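Local coordinates for periplasmic binding protein/LacI transcriptional regulator (Burkholderia multivorans, PDB 4YLE) that probably captures a small sugar in the periplasm and hands it to an ABC transporter, as solute-binding proteins of this family do, at residues 156-161 with 193-198; 184-189 with 226-231; 119-124 with 287-292. All blocks are in the same frame, centred on the assembly; numbering follows the deposited sequence.

In the fold
After strands 34-39, 66-72 and 95-98 the chain reaches strand 119-123 of the seven-stranded sheet, met much later by 287-292; contact 3 closes a loop of 162 residues that contains all four strands of the smaller sheet plus strands 141-144 and 274-276 of the larger. Inside it, contact 1 opens at helix 146-160, contact 2 at helix 177-193, contact 1 closes at 193-198 and contact 2 at 226-231, so the two cross, both nested. They touch: contact 1 joins the end of helix 146-160 to the turn leading into edge strand 196-202, and contact 2 lays helix 177-193 on strand 226-229. Contact 3 ties helix 279-295 to the larger sheet, about 38 Å from contact 1 between centres.

Contact 1. Residues 156-161 with 193-198; sequences YLAKKL and GGMKVV
Met-195, a selenomethionine here, reaches across to Ala-158 and Leu-161 in the lobe built on the four-stranded parallel sheet, a Rossmann-like alpha/beta layer. It sits in the turn of a beta-alpha-beta crossover, where helix 177-193 gives way to strand 196-202, and it meets the C-terminal part of the neighbouring helix 146-160.

The contact across the segments is apolar, and the Met-195 chain carries nearly all of it. Its CG lies beside the backbone N (chi1 -67°), and further bends at chi2 and chi3 bring SE and CE against the last turn of the helix. CG and CE both meet Leu-161, and SE between them meets Ala-158: CG rests 3.8 Å from Leu-161 CD1, SE lies 3.9 Å from Ala-158 CB, and the terminal CE lies 3.9 Å from Leu-161 CB. The leucine and selenomethionine chains cross at a slant, so Leu-161 is touched both near its root and at one branch. Met-190 of helix 177-193 also touches both Ala-158 and Met-195, while Leu-161 leans on Val-167 and Tyr-252, toward the sheet.

Backbone geometry brings the two parts together. The CA atoms of Ala-158 and Gly-193 are 5.8 Å apart, a close approach between small residues. Gly-194 then leaves the helix with a positive phi of 88° in a Schellman motif, and the chain turns so that Met-195 faces inward before the strand starts.

Polar atoms play little part: Ala-158 O accepts a bond from Leu-161 N at 3.2 Å, and Met-195 CE abuts that same Ala-158 O at 3.8 Å.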
loop_
_atom_site.group_PDB
_atom_site.type_symbol
_atom_site.label_atom_id
_atom_site.label_comp_id
_atom_site.label_asym_id
_atom_site.label_seq_id
_atom_site.Cartn_x
_atom_site.Cartn_y
_atom_site.Cartn_z
ATOM N N TYR A 156 8.460 17.499 2.729
ATOM C CA TYR A 156 7.583 18.645 2.547
ATOM C C TYR A 156 7.072 19.153 3.900
ATOM O O TYR A 156 7.105 20.356 4.180
ATOM C CB TYR A 156 6.422 18.288 1.626
ATOM C CG TYR A 156 5.631 19.499 1.186
ATOM C CD1 TYR A 156 6.142 20.393 0.250
ATOM C CD2 TYR A 156 4.397 19.755 1.719
ATOM C CE1 TYR A 156 5.412 21.509 -0.148
ATOM C CE2 TYR A 156 3.666 20.865 1.332
ATOM C CZ TYR A 156 4.168 21.731 0.401
ATOM O OH TYR A 156 3.433 22.846 0.029
ATOM N N LEU A 157 6.607 18.234 4.741
ATOM C CA LEU A 157 6.214 18.581 6.095
ATOM C C LEU A 157 7.327 19.255 6.867
ATOM O O LEU A 157 7.093 20.246 7.563
ATOM C CB LEU A 157 5.771 17.332 6.846
ATOM C CG LEU A 157 5.429 17.503 8.330
ATOM C CD1 LEU A 157 4.257 18.475 8.570
ATOM C CD2 LEU A 157 5.116 16.114 8.906
ATOM N N ALA A 158 8.540 18.732 6.765
ATOM C CA ALA A 158 9.665 19.300 7.526
ATOM C C ALA A 158 9.855 20.777 7.239
ATOM O O ALA A 158 10.226 21.538 8.131
ATOM C CB ALA A 158 10.941 18.546 7.216
ATOM N N LYS A 159 9.582 21.196 6.005
ATOM C CA LYS A 159 9.757 22.600 5.636
ATOM C C LYS A 159 8.829 23.500 6.454
ATOM O O LYS A 159 9.121 24.688 6.662
ATOM C CB LYS A 159 9.486 22.822 4.143
ATOM C CG LYS A 159 10.203 21.901 3.186
ATOM C CD LYS A 159 11.669 21.708 3.534
ATOM C CE LYS A 159 12.260 20.527 2.765
ATOM N NZ LYS A 159 13.046 19.624 3.666
ATOM N N LYS A 160 7.712 22.923 6.906
ATOM C CA LYS A 160 6.656 23.674 7.585
ATOM C C LYS A 160 6.820 23.647 9.095
ATOM O O LYS A 160 6.215 24.455 9.809
ATOM C CB LYS A 160 5.283 23.120 7.184
ATOM C CG LYS A 160 4.923 23.429 5.739
ATOM C CD LYS A 160 3.505 23.936 5.601
ATOM C CE LYS A 160 3.321 24.766 4.332
ATOM N NZ LYS A 160 1.923 25.272 4.254
ATOM N N LEU A 161 7.657 22.727 9.565
ATOM C CA LEU A 161 7.931 22.552 10.976
ATOM C C LEU A 161 9.242 23.180 11.319
ATOM O O LEU A 161 9.850 23.865 10.497
ATOM C CB LEU A 161 7.964 21.068 11.358
ATOM C CG LEU A 161 6.659 20.304 11.194
ATOM C CD1 LEU A 161 6.767 18.833 11.611
ATOM C CD2 LEU A 161 5.554 20.960 11.973
ATOM N N GLY A 193 15.451 16.920 9.534
ATOM C CA GLY A 193 14.916 18.248 9.792
ATOM C C GLY A 193 15.093 18.704 11.223
ATOM O O GLY A 193 14.906 19.886 11.530
ATOM N N GLY A 194 15.454 17.775 12.099
ATOM C CA GLY A 194 15.574 18.073 13.509
ATOM C C GLY A 194 14.304 17.915 14.334
ATOM O O GLY A 194 14.295 18.327 15.495
HETATM N N MSE A 195 13.241 17.326 13.772
HETATM C CA MSE A 195 12.012 17.071 14.537
HETATM C C MSE A 195 12.196 15.834 15.379
HETATM O O MSE A 195 13.099 15.046 15.139
HETATM C CB MSE A 195 10.770 16.886 13.647
HETATM C CG MSE A 195 10.321 18.128 12.902
HETATM SE SE MSE A 195 11.109 18.265 11.099
HETATM C CE MSE A 195 11.747 20.119 11.257
ATOM N N LYS A 196 11.338 15.688 16.375
ATOM C CA LYS A 196 11.371 14.554 17.286
ATOM C C LYS A 196 10.125 13.650 17.167
ATOM O O LYS A 196 9.002 14.061 17.457
ATOM C CB LYS A 196 11.510 15.062 18.712
ATOM C CG LYS A 196 11.874 13.992 19.703
ATOM C CD LYS A 196 12.099 14.598 21.078
ATOM C CE LYS A 196 11.709 13.638 22.196
ATOM N NZ LYS A 196 10.903 14.348 23.234
ATOM N N VAL A 197 10.314 12.407 16.732
ATOM C CA VAL A 197 9.197 11.471 16.673
ATOM C C VAL A 197 8.948 10.929 18.062
ATOM O O VAL A 197 9.766 10.173 18.582
ATOM C CB VAL A 197 9.468 10.301 15.691
ATOM C CG1 VAL A 197 8.246 9.409 15.557
ATOM C CG2 VAL A 197 9.850 10.830 14.338
ATOM N N VAL A 198 7.822 11.288 18.670
ATOM C CA VAL A 198 7.561 10.877 20.047
ATOM C C VAL A 198 6.690 9.624 20.159
ATOM O O VAL A 198 6.609 9.028 21.229
ATOM C CB VAL A 198 6.921 12.038 20.839
ATOM C CG1 VAL A 198 7.918 13.176 20.875
ATOM C CG2 VAL A 198 5.591 12.473 20.205
#

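Contact 2. Residues 184-189 with 226-231; sequences AGFQDA and ALLCGN
Phe-186 and Leu-228 meet through matching first torsions: in both, CG stands beside the backbone N and opposite the carbonyl carbon, with chi1 -78° in the phenylalanine and -62° in the leucine. Coming from helix and strand, the two chains run past one another in opposite directions, and the leucine lies across one face of the ring. Leu-228 CB sits 3.9 Å from the centroid of the Phe-186 ring and only 7° off the ring normal, a CH-pi contact over the middle of the face. The CD2 branch of Leu-228 continues toward the root of the aromatic side chain, 3.7 Å from Phe-186 CD1 and 3.8 Å from Phe-186 CB.

The far end of the ring meets main chain instead. Cys-229 O lies near the ring plane, 3.5 Å from both CE2 and CZ of Phe-186, and Gly-230 N is also at the edge, 4.0 Å from Phe-186 CE2. A carbonyl oxygen at an aromatic C-H edge is consistent with a weak electrostatic attraction added to the packing.

This is helix-on-sheet packing in an alpha/beta sandwich of the type I periplasmic binding protein fold. Helix 177-193 covers the sheet face to which Leu-228 points, while Leu-227 and Cys-229 turn to the other face, against helix 232-244.

Where strand 226-229 ends, the chain heads for the ligand cleft. Gly-230 O takes a hydrogen bond from Arg-182 NH1, which ties the same helix 177-193 to this turn. Asn-231 is the N-cap of helix 232-244, its OD1 bonded to Met-234 N, while its ND2 bonds both Trp-205 O and the unidentified bound molecule.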
loop_
_atom_site.group_PDB
_atom_site.type_symbol
_atom_site.label_atom_id
_atom_site.label_comp_id
_atom_site.label_asym_id
_atom_site.label_seq_id
_atom_site.Cartn_x
_atom_site.Cartn_y
_atom_site.Cartn_z
ATOM N N ALA A 184 9.871 4.226 8.099
ATOM C CA ALA A 184 11.286 4.543 8.037
ATOM C C ALA A 184 11.556 5.827 7.232
ATOM O O ALA A 184 12.350 6.663 7.657
ATOM C CB ALA A 184 12.052 3.358 7.445
ATOM N N GLY A 185 10.886 5.989 6.080
ATOM C CA GLY A 185 11.011 7.217 5.295
ATOM C C GLY A 185 10.567 8.447 6.073
ATOM O O GLY A 185 11.219 9.497 6.028
ATOM N N PHE A 186 9.459 8.310 6.800
ATOM C CA PHE A 186 8.969 9.392 7.643
ATOM C C PHE A 186 10.008 9.724 8.715
ATOM O O PHE A 186 10.331 10.882 8.946
ATOM C CB PHE A 186 7.637 8.999 8.289
ATOM C CG PHE A 186 6.415 9.087 7.379
ATOM C CD1 PHE A 186 6.266 10.106 6.446
ATOM C CD2 PHE A 186 5.330 8.244 7.579
ATOM C CE1 PHE A 186 5.123 10.207 5.670
ATOM C CE2 PHE A 186 4.174 8.343 6.786
ATOM C CZ PHE A 186 4.073 9.325 5.862
ATOM N N GLN A 187 10.538 8.699 9.367
ATOM C CA GLN A 187 11.566 8.912 10.394
ATOM C C GLN A 187 12.795 9.618 9.782
ATOM O O GLN A 187 13.345 10.516 10.366
ATOM C CB GLN A 187 12.004 7.599 11.046
ATOM C CG GLN A 187 10.928 6.804 11.772
ATOM C CD GLN A 187 10.956 6.955 13.271
ATOM O OE1 GLN A 187 11.409 7.967 13.810
ATOM N NE2 GLN A 187 10.472 5.936 13.960
ATOM N N ASP A 188 13.204 9.213 8.580
ATOM C CA ASP A 188 14.355 9.816 7.915
ATOM C C ASP A 188 14.158 11.308 7.743
ATOM O O ASP A 188 15.063 12.111 7.992
ATOM C CB ASP A 188 14.566 9.197 6.527
ATOM C CG ASP A 188 14.956 7.709 6.568
ATOM O OD1 ASP A 188 15.425 7.208 7.626
ATOM O OD2 ASP A 188 14.855 7.061 5.472
ATOM N N ALA A 189 12.958 11.675 7.299
ATOM C CA ALA A 189 12.632 13.078 7.056
ATOM C C ALA A 189 12.679 13.890 8.345
ATOM O O ALA A 189 13.257 14.991 8.387
ATOM C CB ALA A 189 11.269 13.172 6.413
ATOM N N ALA A 226 2.495 17.502 14.366
ATOM C CA ALA A 226 2.111 16.838 13.143
ATOM C C ALA A 226 1.864 15.360 13.361
ATOM O O ALA A 226 2.402 14.738 14.283
ATOM C CB ALA A 226 3.174 17.011 12.088
ATOM N N LEU A 227 1.039 14.821 12.486
ATOM C CA LEU A 227 0.770 13.400 12.417
ATOM C C LEU A 227 1.110 12.919 11.022
ATOM O O LEU A 227 0.530 13.398 10.058
ATOM C CB LEU A 227 -0.692 13.123 12.707
ATOM C CG LEU A 227 -1.093 13.407 14.159
ATOM C CD1 LEU A 227 -2.588 13.751 14.309
ATOM C CD2 LEU A 227 -0.711 12.244 15.057
ATOM N N LEU A 228 2.051 11.979 10.934
ATOM C CA LEU A 228 2.503 11.470 9.652
ATOM C C LEU A 228 1.881 10.088 9.475
ATOM O O LEU A 228 2.208 9.164 10.235
ATOM C CB LEU A 228 4.026 11.381 9.595
ATOM C CG LEU A 228 4.847 12.667 9.736
ATOM C CD1 LEU A 228 4.814 13.223 11.146
ATOM C CD2 LEU A 228 6.280 12.401 9.298
ATOM N N CYS A 229 0.998 9.942 8.490
ATOM C CA CYS A 229 0.167 8.756 8.357
ATOM C C CYS A 229 0.558 7.938 7.161
ATOM O O CYS A 229 0.734 8.482 6.073
ATOM C CB CYS A 229 -1.306 9.132 8.247
ATOM S SG CYS A 229 -1.877 10.091 9.649
ATOM N N GLY A 230 0.652 6.631 7.381
ATOM C CA GLY A 230 1.080 5.695 6.370
ATOM C C GLY A 230 0.141 5.524 5.173
ATOM O O GLY A 230 0.544 5.021 4.130
ATOM N N ASN A 231 -1.113 5.925 5.303
ATOM C CA ASN A 231 -1.996 5.984 4.122
ATOM C C ASN A 231 -3.057 7.057 4.325
ATOM O O ASN A 231 -3.178 7.612 5.414
ATOM C CB ASN A 231 -2.576 4.591 3.798
ATOM C CG ASN A 231 -3.690 4.176 4.704
ATOM O OD1 ASN A 231 -3.878 4.751 5.769
ATOM N ND2 ASN A 231 -4.454 3.162 4.282
#

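Contact 3. Residues 119-124 with 287-292; sequences IVVNID and IDTALK
Val-121 presses its CG2 methyl between two side chains of the helix: it lies 3.9 Å from Thr-289 CG2 and 3.9 Å from Ala-290 CB. That methyl lies opposite the carbonyl carbon, because CG1 takes the place anti to the main-chain N (chi1 180°). Thr-289 is turned to match. Its methyl faces the valine, the two chains meeting at a slant, while OG1 stands beside its own N and hydrogen-bonds Phe-285 O one turn back in the helix, which leaves an apolar surface toward the strand.

Here helix 279-295 packs on the larger sheet of the type I periplasmic binding protein fold, running nearly antiparallel to strand 119-123, with 157° between the local axes and a closest approach of 8.3 Å. Val-142 of the adjacent strand touches both Val-121 and Thr-289, and Ala-95 on the other flanking strand touches Ala-290.

At the start of the strand, Ile-119 sets out toward the helix, but the CG1-CD1 arm leads away and the CG2 branch makes the contact, 4.2 Å from Ala-290 CA. At the opposite end of the strand, Asp-124 pairs its OD2 with Lys-40 NZ and bonds the unidentified bound molecule through OD1.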
loop_
_atom_site.group_PDB
_atom_site.type_symbol
_atom_site.label_atom_id
_atom_site.label_comp_id
_atom_site.label_asym_id
_atom_site.label_seq_id
_atom_site.Cartn_x
_atom_site.Cartn_y
_atom_site.Cartn_z
ATOM N N ILE A 119 1.967 -18.578 -12.761
ATOM C CA ILE A 119 2.927 -17.497 -12.639
ATOM C C ILE A 119 2.368 -16.544 -11.585
ATOM O O ILE A 119 1.223 -16.135 -11.670
ATOM C CB ILE A 119 3.161 -16.777 -14.012
ATOM C CG1 ILE A 119 3.804 -17.757 -15.011
ATOM C CG2 ILE A 119 4.033 -15.507 -13.872
ATOM C CD1 ILE A 119 5.176 -18.287 -14.580
ATOM N N VAL A 120 3.171 -16.221 -10.583
ATOM C CA VAL A 120 2.775 -15.223 -9.577
ATOM C C VAL A 120 3.670 -14.016 -9.641
ATOM O O VAL A 120 4.883 -14.143 -9.644
ATOM C CB VAL A 120 2.836 -15.820 -8.169
ATOM C CG1 VAL A 120 2.405 -14.790 -7.130
ATOM C CG2 VAL A 120 1.995 -17.109 -8.096
ATOM N N VAL A 121 3.042 -12.837 -9.665
ATOM C CA VAL A 121 3.712 -11.562 -9.613
ATOM C C VAL A 121 3.192 -10.853 -8.380
ATOM O O VAL A 121 2.005 -10.869 -8.118
ATOM C CB VAL A 121 3.427 -10.722 -10.860
ATOM C CG1 VAL A 121 4.123 -9.391 -10.787
ATOM C CG2 VAL A 121 3.868 -11.474 -12.140
ATOM N N ASN A 122 4.118 -10.258 -7.652
ATOM C CA ASN A 122 3.882 -9.574 -6.384
ATOM C C ASN A 122 3.813 -8.093 -6.697
ATOM O O ASN A 122 4.744 -7.560 -7.306
ATOM C CB ASN A 122 5.047 -9.927 -5.454
ATOM C CG ASN A 122 4.984 -9.311 -4.071
ATOM O OD1 ASN A 122 5.948 -9.467 -3.333
ATOM N ND2 ASN A 122 3.875 -8.663 -3.695
ATOM N N ILE A 123 2.742 -7.432 -6.285
ATOM C CA ILE A 123 2.705 -5.977 -6.359
ATOM C C ILE A 123 2.440 -5.308 -5.011
ATOM O O ILE A 123 2.027 -5.979 -4.082
ATOM C CB ILE A 123 1.631 -5.478 -7.342
ATOM C CG1 ILE A 123 0.209 -5.754 -6.822
ATOM C CG2 ILE A 123 1.843 -6.129 -8.753
ATOM C CD1 ILE A 123 -0.926 -5.214 -7.750
ATOM N N ASP A 124 2.722 -3.992 -4.944
ATOM C CA ASP A 124 2.316 -3.094 -3.838
ATOM C C ASP A 124 3.146 -3.320 -2.579
ATOM O O ASP A 124 4.001 -2.503 -2.221
ATOM C CB ASP A 124 0.829 -3.260 -3.542
ATOM C CG ASP A 124 0.353 -2.391 -2.382
ATOM O OD1 ASP A 124 1.010 -1.392 -2.089
ATOM O OD2 ASP A 124 -0.699 -2.706 -1.776
ATOM N N ILE A 287 0.171 -7.252 -14.236
ATOM C CA ILE A 287 -0.487 -8.081 -15.248
ATOM C C ILE A 287 0.437 -8.245 -16.467
ATOM O O ILE A 287 0.643 -9.362 -16.936
ATOM C CB ILE A 287 -1.844 -7.476 -15.666
ATOM C CG1 ILE A 287 -2.830 -7.548 -14.502
ATOM C CG2 ILE A 287 -2.416 -8.219 -16.879
ATOM C CD1 ILE A 287 -4.061 -6.652 -14.642
ATOM N N ASP A 288 1.019 -7.154 -16.955
ATOM C CA ASP A 288 1.898 -7.230 -18.136
ATOM C C ASP A 288 3.093 -8.139 -17.885
ATOM O O ASP A 288 3.485 -8.930 -18.761
ATOM C CB ASP A 288 2.399 -5.849 -18.545
ATOM C CG ASP A 288 1.452 -5.123 -19.484
ATOM O OD1 ASP A 288 0.508 -5.759 -20.020
ATOM O OD2 ASP A 288 1.683 -3.904 -19.696
ATOM N N THR A 289 3.672 -8.026 -16.693
ATOM C CA THR A 289 4.795 -8.859 -16.297
ATOM C C THR A 289 4.418 -10.343 -16.420
ATOM O O THR A 289 5.177 -11.154 -16.980
ATOM C CB THR A 289 5.245 -8.534 -14.851
ATOM O OG1 THR A 289 5.761 -7.199 -14.811
ATOM C CG2 THR A 289 6.352 -9.500 -14.427
ATOM N N ALA A 290 3.233 -10.688 -15.929
ATOM C CA ALA A 290 2.756 -12.063 -15.963
ATOM C C ALA A 290 2.501 -12.516 -17.405
ATOM O O ALA A 290 2.904 -13.603 -17.818
ATOM C CB ALA A 290 1.500 -12.188 -15.124
ATOM N N LEU A 291 1.841 -11.668 -18.185
ATOM C CA LEU A 291 1.520 -12.027 -19.558
ATOM C C LEU A 291 2.791 -12.177 -20.414
ATOM O O LEU A 291 2.850 -13.012 -21.299
ATOM C CB LEU A 291 0.571 -10.980 -20.180
ATOM C CG LEU A 291 -0.831 -10.845 -19.559
ATOM C CD1 LEU A 291 -1.591 -9.690 -20.174
ATOM C CD2 LEU A 291 -1.660 -12.115 -19.698
ATOM N N LYS A 292 3.796 -11.352 -20.153
ATOM C CA LYS A 292 5.047 -11.439 -20.894
ATOM C C LYS A 292 5.739 -12.773 -20.595
ATOM O O LYS A 292 6.234 -13.466 -21.502
ATOM C CB LYS A 292 5.930 -10.234 -20.551
ATOM C CG LYS A 292 5.416 -8.976 -21.236
ATOM C CD LYS A 292 6.329 -7.795 -21.050
ATOM C CE LYS A 292 5.837 -6.609 -21.871
ATOM N NZ LYS A 292 6.715 -5.416 -21.699
#